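Local coordinates for CaaX farnesyltransferase alpha subunit Ram2 (Aspergillus fumigatus, PDB 4MBG), which probably serves as the alpha subunit of protein farnesyltransferase, pairing with the beta subunit Ram1 to transfer prenyl groups to CaaX proteins, at residues 83-88 against 120-125; 157-162 against 194-199. The protein carries 1 engineered substitution. All blocks are in the same frame, centred on the assembly; numbering follows the deposited sequence.

Interaction 1. Residues 83-88 against 120-125; sequences MNPAHY and LKNYQI. With EDO (1,2-ethanediol), chain D.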
ATOM      1  N   MET A  83      18.569   9.329 -18.320  1.00 11.77           N
ATOM      2  CA  MET A  83      18.329   8.003 -18.892  1.00 12.11           C
ATOM      3  C   MET A  83      17.381   7.156 -18.052  1.00 10.90           C
ATOM      4  O   MET A  83      16.604   6.355 -18.582  0.92 11.87           O
ATOM      5  CB  MET A  83      19.656   7.267 -19.080  1.00 13.62           C
ATOM      6  CG  MET A  83      20.552   7.887 -20.156  0.98 14.46           C
ATOM      7  SD  MET A  83      22.017   6.868 -20.405  0.86 15.03           S
ATOM      8  CE  MET A  83      23.007   7.428 -19.047  1.00 14.24           C
ATOM      9  N   ASN A  84      17.442   7.334 -16.740  1.00  9.18           N
ATOM     10  CA  ASN A  84      16.644   6.532 -15.825  1.00  8.89           C
ATOM     11  C   ASN A  84      16.378   7.274 -14.516  1.00  7.80           C
ATOM     12  O   ASN A  84      17.170   7.173 -13.573  1.00  7.32           O
ATOM     13  CB  ASN A  84      17.353   5.215 -15.528  1.00  8.76           C
ATOM     14  CG  ASN A  84      16.601   4.362 -14.522  0.88  9.11           C
ATOM     15  OD1 ASN A  84      15.429   4.616 -14.221  0.99  9.95           O
ATOM     16  ND2 ASN A  84      17.270   3.339 -13.998  1.00  8.53           N
ATOM     17  N   PRO A  85      15.259   8.004 -14.445  1.00  7.92           N
ATOM     18  CA  PRO A  85      14.981   8.765 -13.223  1.00  7.49           C
ATOM     19  C   PRO A  85      14.472   7.866 -12.105  1.00  7.24           C
ATOM     20  O   PRO A  85      14.249   8.346 -11.006  0.95  7.83           O
ATOM     21  CB  PRO A  85      13.879   9.755 -13.651  0.94  8.08           C
ATOM     22  CG  PRO A  85      13.199   9.096 -14.775  0.86  8.86           C
ATOM     23  CD  PRO A  85      14.284   8.297 -15.516  0.94  8.63           C
ATOM     24  N   ALA A  86      14.314   6.579 -12.381  1.00  7.10           N
ATOM     25  CA  ALA A  86      13.904   5.638 -11.344  1.00  7.68           C
ATOM     26  C   ALA A  86      15.112   4.930 -10.707  0.89  7.96           C
ATOM     27  O   ALA A  86      14.964   3.888 -10.085  1.00  9.34           O
ATOM     28  CB  ALA A  86      12.931   4.634 -11.940  1.00  8.07           C
ATOM     29  N   HIS A  87      16.311   5.498 -10.869  0.97  7.88           N
ATOM     30  CA  HIS A  87      17.523   4.956 -10.244  1.00  7.15           C
ATOM     31  C   HIS A  87      17.662   5.580  -8.843  1.00  7.02           C
ATOM     32  O   HIS A  87      18.170   6.687  -8.714  0.90  6.91           O
ATOM     33  CB  HIS A  87      18.720   5.335 -11.126  1.00  7.42           C
ATOM     34  CG  HIS A  87      19.990   4.584 -10.837  0.99  8.02           C
ATOM     35  ND1 HIS A  87      20.658   4.669  -9.634  0.87  8.51           N
ATOM     36  CD2 HIS A  87      20.759   3.804 -11.638  0.67  8.74           C
ATOM     37  CE1 HIS A  87      21.761   3.941  -9.692  0.93  9.06           C
ATOM     38  NE2 HIS A  87      21.847   3.405 -10.900  0.98  9.41           N
ATOM     39  N   TYR A  88      17.173   4.909  -7.797  1.00  7.15           N
ATOM     40  CA  TYR A  88      17.082   5.560  -6.473  0.94  6.94           C
ATOM     41  C   TYR A  88      18.470   5.914  -5.934  0.83  6.05           C
ATOM     42  O   TYR A  88      18.657   6.953  -5.301  0.95  5.94           O
ATOM     43  CB  TYR A  88      16.284   4.710  -5.436  1.00  6.90           C
ATOM     44  CG  TYR A  88      16.932   3.366  -5.157  1.00  6.44           C
ATOM     45  CD1 TYR A  88      17.853   3.210  -4.127  1.00  6.76           C
ATOM     46  CD2 TYR A  88      16.637   2.260  -5.946  0.92  7.08           C
ATOM     47  CE1 TYR A  88      18.489   1.979  -3.904  0.95  7.51           C
ATOM     48  CE2 TYR A  88      17.259   1.034  -5.724  1.00  7.82           C
ATOM     49  CZ  TYR A  88      18.187   0.901  -4.702  1.00  8.24           C
ATOM     50  OH  TYR A  88      18.809  -0.320  -4.502  1.00  8.19           O
ATOM     51  N   LEU A 120       5.663  12.704 -14.367  1.00  5.78           N
ATOM     52  CA  LEU A 120       4.618  12.938 -13.364  1.00  7.08           C
ATOM     53  C   LEU A 120       4.480  11.862 -12.300  0.80  7.85           C
ATOM     54  O   LEU A 120       4.153  12.169 -11.157  0.85  8.04           O
ATOM     55  CB  LEU A 120       3.269  13.087 -14.049  1.00  7.78           C
ATOM     56  CG  LEU A 120       3.137  14.269 -14.993  0.91  7.76           C
ATOM     57  CD1 LEU A 120       1.682  14.278 -15.510  1.00  7.27           C
ATOM     58  CD2 LEU A 120       3.492  15.581 -14.285  1.00  8.55           C
ATOM     59  N   LYS A 121       4.684  10.604 -12.678  1.00  8.53           N
ATOM     60  CA  LYS A 121       4.420   9.502 -11.762  1.00  9.58           C
ATOM     61  C   LYS A 121       5.628   9.114 -10.909  1.00  8.93           C
ATOM     62  O   LYS A 121       5.538   8.229 -10.073  0.80  9.40           O
ATOM     63  CB  LYS A 121       3.840   8.288 -12.542  1.00 12.69           C
ATOM     64  CG  LYS A 121       2.482   8.647 -13.217  1.00 16.08           C
ATOM     65  CD  LYS A 121       1.877   7.563 -14.081  0.79 18.70           C
ATOM     66  CE  LYS A 121       0.741   8.156 -14.932  0.83 20.46           C
ATOM     67  NZ  LYS A 121      -0.124   7.163 -15.634  0.70 21.22           N
ATOM     68  N   ASN A 122       6.744   9.817 -11.088  1.00  7.80           N
ATOM     69  CA  ASN A 122       7.989   9.467 -10.387  1.00  7.71           C
ATOM     70  C   ASN A 122       7.999  10.013  -8.971  0.95  7.73           C
ATOM     71  O   ASN A 122       7.862  11.225  -8.779  0.91  7.16           O
ATOM     72  CB  ASN A 122       9.182  10.026 -11.171  1.00  7.54           C
ATOM     73  CG  ASN A 122      10.514   9.689 -10.544  0.98  7.94           C
ATOM     74  OD1 ASN A 122      10.846  10.167  -9.445  1.00  8.06           O
ATOM     75  ND2 ASN A 122      11.304   8.879 -11.244  0.95  8.89           N
ATOM     76  N   TYR A 123       8.167   9.140  -7.979  1.00  8.00           N
ATOM     77  CA  TYR A 123       8.146   9.602  -6.591  1.00  9.83           C
ATOM     78  C   TYR A 123       9.539   9.913  -5.997  0.92  7.58           C
ATOM     79  O   TYR A 123       9.648  10.667  -5.025  1.00  6.53           O
ATOM     80  CB  TYR A 123       7.367   8.613  -5.722  1.00 12.34           C
ATOM     81  CG  TYR A 123       7.957   7.235  -5.736  0.91 14.92           C
ATOM     82  CD1 TYR A 123       9.003   6.910  -4.884  0.77 16.00           C
ATOM     83  CD2 TYR A 123       7.495   6.258  -6.622  0.60 16.33           C
ATOM     84  CE1 TYR A 123       9.563   5.655  -4.888  0.61 16.79           C
ATOM     85  CE2 TYR A 123       8.060   4.973  -6.628  1.00 17.27           C
ATOM     86  CZ  TYR A 123       9.096   4.692  -5.761  0.67 17.57           C
ATOM     87  OH  TYR A 123       9.675   3.446  -5.737  0.40 17.96           O
ATOM     88  N   GLN A 124      10.592   9.354  -6.590  1.00  6.46           N
ATOM     89  CA  GLN A 124      11.959   9.577  -6.123  1.00  6.26           C
ATOM     90  C   GLN A 124      12.297  11.078  -6.160  1.00  5.53           C
ATOM     91  O   GLN A 124      12.946  11.618  -5.258  1.00  5.75           O
ATOM     92  CB  GLN A 124      12.955   8.784  -7.011  1.00  8.10           C
ATOM     93  CG  GLN A 124      12.826   7.233  -6.896  1.00 10.04           C
ATOM     94  CD  GLN A 124      11.877   6.595  -7.914  0.81 10.91           C
ATOM     95  OE1 GLN A 124      10.992   7.252  -8.468  0.57 11.92           O
ATOM     96  NE2 GLN A 124      12.045   5.288  -8.135  0.60 11.82           N
ATOM     97  N   ILE A 125      11.845  11.732  -7.222  1.00  3.29           N
ATOM     98  CA  ILE A 125      11.974  13.183  -7.435  1.00  3.93           C
ATOM     99  C   ILE A 125      11.414  13.982  -6.255  0.81  3.71           C
ATOM    100  O   ILE A 125      11.941  15.043  -5.883  1.00  4.82           O
ATOM    101  CB  ILE A 125      11.193  13.545  -8.733  1.00  4.86           C
ATOM    102  CG1 ILE A 125      11.988  13.103  -9.972  0.84  4.97           C
ATOM    103  CG2 ILE A 125      10.810  15.051  -8.803  0.86  5.40           C
ATOM    104  CD1 ILE A 125      11.135  13.045 -11.281  0.89  5.04           C
TER
HETATM  105  C1  EDO D 402      25.561   2.071 -10.313  1.00 23.01           C
HETATM  106  O1  EDO D 402      24.572   2.631  -9.217  1.00 17.11           O
HETATM  107  C2  EDO D 402      25.081   0.930 -10.822  1.00 17.89           C
HETATM  108  O2  EDO D 402      23.834   1.433 -11.762  1.00 12.75           O
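N122 reaches across to the turn at P85 and binds its carbonyl through the side-chain amide: ND2 to P85 O is 3.0 Å, with an N-H...O angle of 155°. The oxygen lies close to the amide plane of N122, whereas the donor comes from above the carbonyl plane of P85, 79° out of it. Setting CG anti to its backbone N (chi1 -179°) points the amide at the turn. There ND2 also rests against the pyrrolidine ring, 3.6 Å from P85 CB. Beside it Q124, its chain bent at chi2, lies against A86 CA and CB and supplies the larger non-polar part of the contact, with no bond assigned to its amide; these two pairs are the close-fitting part. The other end of the N122 amide faces its own chain: N122 OD1 accepts from I125 N at 2.9 Å, nearly in line with the C=O bond, and caps the start of helix 124-133. One side chain thus joins a helix start to the neighbouring loop, and W91 NE1 adds a second donor to P85 O.

The turn itself is type I, N84 to H87, braced by an Asx turn in which N84 OD1 accepts from A86 N at 2.9 Å. The fit is looser at the partly exposed margin by Y88, whose side chain stays 4.5 Å or more from 120-125 and turns to the Ram1 chain instead. H87 faces away from 120-125; its NE2 meets O2 of an ethanediol at 2.9 Å, probably a guest from the crystallisation liquor, and its ND1 caps V90 N.

The contact joins the loop between helices 71-83 and 88-100 to the start of helix 124-133. Helix 51-65 touches M83 and H87, helix 105-118 packs on I125, and the Ram1 chain meets A86 and Y88.

Interaction 2. Residues 157-162 against 194-199; sequences DAKSYH and VRNNSA. Engineered in segment 157-162: S160 (natural residue Asn). With FPP (farnesyl diphosphate), chain F.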
ATOM      1  N   ASP A 157      -2.380  16.092 -12.509  1.00  4.00           N
ATOM      2  CA  ASP A 157      -2.938  14.925 -11.806  1.00  4.20           C
ATOM      3  C   ASP A 157      -3.308  15.324 -10.405  1.00  3.38           C
ATOM      4  O   ASP A 157      -2.453  15.405  -9.520  1.00  3.06           O
ATOM      5  CB  ASP A 157      -1.997  13.723 -11.723  1.00  7.09           C
ATOM      6  CG  ASP A 157      -2.725  12.470 -11.138  0.84  7.99           C
ATOM      7  OD1 ASP A 157      -3.738  12.602 -10.377  0.86  8.47           O
ATOM      8  OD2 ASP A 157      -2.331  11.354 -11.463  0.67  9.05           O
ATOM      9  N   ALA A 158      -4.597  15.559 -10.200  1.00  3.19           N
ATOM     10  CA  ALA A 158      -5.036  16.206  -8.963  1.00  3.56           C
ATOM     11  C   ALA A 158      -4.939  15.304  -7.727  1.00  2.14           C
ATOM     12  O   ALA A 158      -5.101  15.785  -6.604  1.00  1.97           O
ATOM     13  CB  ALA A 158      -6.454  16.742  -9.126  1.00  5.29           C
ATOM     14  N   LYS A 159      -4.674  14.013  -7.929  1.00  1.73           N
ATOM     15  CA  LYS A 159      -4.650  13.059  -6.818  1.00  1.97           C
ATOM     16  C   LYS A 159      -3.257  12.444  -6.607  1.00  2.33           C
ATOM     17  O   LYS A 159      -3.124  11.447  -5.888  1.00  2.95           O
ATOM     18  CB  LYS A 159      -5.708  11.947  -7.059  1.00  2.08           C
ATOM     19  CG  LYS A 159      -7.112  12.561  -7.191  1.00  2.51           C
ATOM     20  CD  LYS A 159      -8.205  11.492  -7.356  1.00  2.61           C
ATOM     21  CE  LYS A 159      -9.573  12.145  -7.531  1.00  3.26           C
ATOM     22  NZ  LYS A 159     -10.630  11.028  -7.525  1.00  4.56           N
ATOM     23  N   SER A 160      -2.222  13.078  -7.181  1.00  1.86           N
ATOM     24  CA  SER A 160      -0.878  12.515  -7.143  0.84  2.20           C
ATOM     25  C   SER A 160      -0.426  12.264  -5.706  0.92  1.76           C
ATOM     26  O   SER A 160      -0.244  13.196  -4.936  1.00  1.99           O
ATOM     27  CB  SER A 160       0.127  13.465  -7.795  0.84  4.31           C
ATOM     28  OG  SER A 160       1.440  12.959  -7.591  0.84  4.99           O
ATOM     29  N   TYR A 161      -0.247  10.995  -5.352  1.00  2.11           N
ATOM     30  CA  TYR A 161      -0.021  10.675  -3.932  1.00  1.82           C
ATOM     31  C   TYR A 161       1.281  11.272  -3.430  0.93  1.57           C
ATOM     32  O   TYR A 161       1.327  11.795  -2.300  1.00  1.97           O
ATOM     33  CB  TYR A 161      -0.023   9.161  -3.707  1.00  1.66           C
ATOM     34  CG  TYR A 161      -0.218   8.759  -2.265  1.00  2.09           C
ATOM     35  CD1 TYR A 161       0.872   8.714  -1.385  1.00  2.34           C
ATOM     36  CD2 TYR A 161      -1.493   8.433  -1.775  1.00  2.09           C
ATOM     37  CE1 TYR A 161       0.706   8.368  -0.053  1.00  1.74           C
ATOM     38  CE2 TYR A 161      -1.676   8.071  -0.455  1.00  2.04           C
ATOM     39  CZ  TYR A 161      -0.568   8.036   0.406  0.96  1.79           C
ATOM     40  OH  TYR A 161      -0.754   7.684   1.734  1.00  2.10           O
ATOM     41  N   HIS A 162       2.327  11.202  -4.261  1.00  1.82           N
ATOM     42  CA  HIS A 162       3.651  11.708  -3.838  0.97  2.49           C
ATOM     43  C   HIS A 162       3.703  13.245  -3.706  1.00  2.00           C
ATOM     44  O   HIS A 162       4.394  13.787  -2.813  1.00  2.34           O
ATOM     45  CB  HIS A 162       4.790  11.199  -4.753  1.00  3.53           C
ATOM     46  CG  HIS A 162       4.495  11.251  -6.233  0.60  4.10           C
ATOM     47  ND1 HIS A 162       3.673  10.339  -6.866  0.66  5.01           N
ATOM     48  CD2 HIS A 162       4.960  12.074  -7.209  0.92  4.82           C
ATOM     49  CE1 HIS A 162       3.643  10.598  -8.165  0.68  4.30           C
ATOM     50  NE2 HIS A 162       4.416  11.650  -8.399  0.89  4.60           N
ATOM     51  N   VAL A 194     -15.230  17.973  -6.548  1.00  3.26           N
ATOM     52  CA  VAL A 194     -15.608  17.869  -5.143  1.00  2.84           C
ATOM     53  C   VAL A 194     -15.315  16.453  -4.596  0.91  2.62           C
ATOM     54  O   VAL A 194     -15.299  16.246  -3.384  1.00  3.91           O
ATOM     55  CB  VAL A 194     -17.082  18.316  -4.939  1.00  3.06           C
ATOM     56  CG1 VAL A 194     -18.055  17.345  -5.645  1.00  5.21           C
ATOM     57  CG2 VAL A 194     -17.408  18.504  -3.446  1.00  3.44           C
ATOM     58  N   ARG A 195     -15.046  15.506  -5.497  1.00  2.91           N
ATOM     59  CA  ARG A 195     -14.781  14.113  -5.100  1.00  2.42           C
ATOM     60  C   ARG A 195     -13.289  13.858  -4.960  1.00  2.03           C
ATOM     61  O   ARG A 195     -12.852  12.697  -4.853  1.00  2.93           O
ATOM     62  CB  ARG A 195     -15.358  13.162  -6.140  1.00  3.82           C
ATOM     63  CG  ARG A 195     -16.880  13.223  -6.132  1.00  6.13           C
ATOM     64  CD  ARG A 195     -17.423  13.047  -7.495  0.81  9.08           C
ATOM     65  NE  ARG A 195     -18.889  12.975  -7.522  1.00 10.09           N
ATOM     66  CZ  ARG A 195     -19.614  13.609  -8.434  0.75  9.34           C
ATOM     67  NH1 ARG A 195     -19.005  14.361  -9.348  1.00  9.53           N
ATOM     68  NH2 ARG A 195     -20.929  13.485  -8.445  1.00  8.41           N
ATOM     69  N   ASN A 196     -12.489  14.929  -4.954  1.00  3.29           N
ATOM     70  CA  ASN A 196     -11.052  14.734  -4.810  1.00  3.06           C
ATOM     71  C   ASN A 196     -10.699  14.434  -3.354  0.92  1.96           C
ATOM     72  O   ASN A 196     -10.521  15.353  -2.550  1.00  1.62           O
ATOM     73  CB  ASN A 196     -10.273  15.970  -5.293  1.00  3.06           C
ATOM     74  CG  ASN A 196      -8.785  15.734  -5.287  0.86  2.43           C
ATOM     75  OD1 ASN A 196      -8.309  14.836  -4.604  1.00  3.23           O
ATOM     76  ND2 ASN A 196      -8.039  16.553  -6.023  1.00  2.43           N
ATOM     77  N   ASN A 197     -10.617  13.143  -3.009  1.00  2.14           N
ATOM     78  CA  ASN A 197     -10.376  12.772  -1.623  1.00  1.67           C
ATOM     79  C   ASN A 197      -9.034  13.245  -1.095  1.00  2.18           C
ATOM     80  O   ASN A 197      -8.875  13.462   0.108  1.00  2.22           O
ATOM     81  CB  ASN A 197     -10.480  11.241  -1.436  1.00  0.82           C
ATOM     82  CG  ASN A 197     -10.615  10.855   0.014  1.00  1.69           C
ATOM     83  OD1 ASN A 197     -11.638  11.134   0.632  1.00  2.40           O
ATOM     84  ND2 ASN A 197      -9.574  10.239   0.577  1.00  1.58           N
ATOM     85  N   SER A 198      -8.057  13.377  -1.989  1.00  0.95           N
ATOM     86  CA  SER A 198      -6.734  13.852  -1.552  1.00  1.73           C
ATOM     87  C   SER A 198      -6.806  15.281  -1.000  1.00  2.13           C
ATOM     88  O   SER A 198      -6.130  15.633  -0.031  1.00  1.94           O
ATOM     89  CB  SER A 198      -5.731  13.802  -2.723  1.00  1.73           C
ATOM     90  OG  SER A 198      -5.617  12.460  -3.228  1.00  2.00           O
ATOM     91  N   ALA A 199      -7.637  16.106  -1.631  1.00  2.30           N
ATOM     92  CA  ALA A 199      -7.826  17.482  -1.146  1.00  1.89           C
ATOM     93  C   ALA A 199      -8.586  17.494   0.192  1.00  1.74           C
ATOM     94  O   ALA A 199      -8.265  18.275   1.083  1.00  2.36           O
ATOM     95  CB  ALA A 199      -8.542  18.329  -2.181  1.00  1.96           C
TER
HETATM   96  C1  FPP F 601      -0.636   5.327  -5.477  1.00  6.15           C
HETATM   97  O1  FPP F 601      -0.439   5.173  -6.861  0.84  5.65           O
HETATM   98  C2  FPP F 601      -0.124   4.263  -4.736  1.00  7.53           C
HETATM   99  C3  FPP F 601       0.475   4.362  -3.359  1.00  9.40           C
HETATM  100  C4  FPP F 601       1.407   5.544  -3.195  1.00 11.67           C
HETATM  101  C5  FPP F 601       1.002   2.988  -2.856  1.00  8.50           C
HETATM  102  C6  FPP F 601       2.283   2.344  -3.363  0.94  9.21           C
HETATM  103  C7  FPP F 601       2.790   1.165  -2.762  1.00  9.80           C
HETATM  104  C8  FPP F 601       2.162  -0.181  -3.007  1.00  9.73           C
HETATM  105  C10 FPP F 601       1.795  -0.473  -4.429  0.82 10.83           C
HETATM  106  C9  FPP F 601       2.924  -1.351  -2.376  1.00  7.90           C
HETATM  107  C11 FPP F 601       3.659  -1.142  -1.057  1.00  7.52           C
HETATM  108  C12 FPP F 601       3.953  -2.295  -0.316  0.98  6.76           C
HETATM  109  C13 FPP F 601       5.270  -3.034  -0.426  1.00  8.03           C
HETATM  110  C14 FPP F 601       6.332  -2.597  -1.406  1.00  9.16           C
HETATM  111  C15 FPP F 601       5.462  -4.298   0.361  0.95  8.61           C
HETATM  112  PA  FPP F 601      -1.602   5.415  -7.881  0.93  4.52           P
HETATM  113  O1A FPP F 601      -2.109   6.821  -7.774  1.00  4.54           O
HETATM  114  O2A FPP F 601      -0.963   5.139  -9.208  0.91  4.46           O
HETATM  115  O3A FPP F 601      -2.729   4.349  -7.624  0.96  2.52           O
HETATM  116  PB  FPP F 601      -4.193   4.596  -7.038  1.00  3.30           P
HETATM  117  O1B FPP F 601      -5.002   5.466  -7.956  1.00  3.61           O
HETATM  118  O2B FPP F 601      -4.142   5.167  -5.659  1.00  4.38           O
HETATM  119  O3B FPP F 601      -4.738   3.179  -7.005  1.00  3.03           O
HETATM  120  O   HOH W   1     -10.169  10.613  -4.694  1.00  2.76           O
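The chi1 of N196, -174°, turns its amide away from its own backbone N and across to A158, while K159, its CG anti to the carbonyl carbon and its chain extended beyond, runs past N196 in the opposite direction. N196 ND2 donates to A158 O at 3.1 Å and 160°; the oxygen lies near the amide plane, but the donor stands 61° out of the carbonyl plane. W164 NE1 gives A158 O a second donor. N196 OD1 takes weak capping bonds from S198 N and A199 N at the start of helix 197-208, and K159 CG packs 3.6 Å from this N196 OD1. At the lysine tip, K159 NZ donates to a water, 2.9 Å, that also accepts from N197 N; K159 NZ also hydrogen-bonds T90 OG1 of the Ram1 chain. S198 OG lies 3.8 Å from K159 CA and bonds to E309 of Ram1. Just after the engineered S160, at the N-cap position, Y161 lays a ring face against C4 of farnesyl diphosphate, CD1 to C4 3.7 Å. The buried N196 amide, the A158 carbonyl and the K159 ammonium thus find partners within the alpha subunit and across to Ram1, tying the repeat junction to the subunit interface beside the prenyl substrate.

In the fold
From the N terminus, helix 71-83 leads into 83-88, and interaction 1 closes a loop of 31 residues, mostly helical, when 120-125 returns to it. After helix 146-156 the chain enters 157-162, and interaction 2 closes an equally long loop at 194-199. The two follow in series, neither nested nor crossing, with centres about 20 Å apart. Each joins two successive prenyltransferase alpha subunit repeats, 70-101 to 105-136 and 143-174 to 179-207. A probable hydrogen bond from H162 NE2 to L120 O, 2.8 Å, links them, so the starts of helices 88-100, 124-133, 161-174 and 197-208 form one connected row beside Ram1.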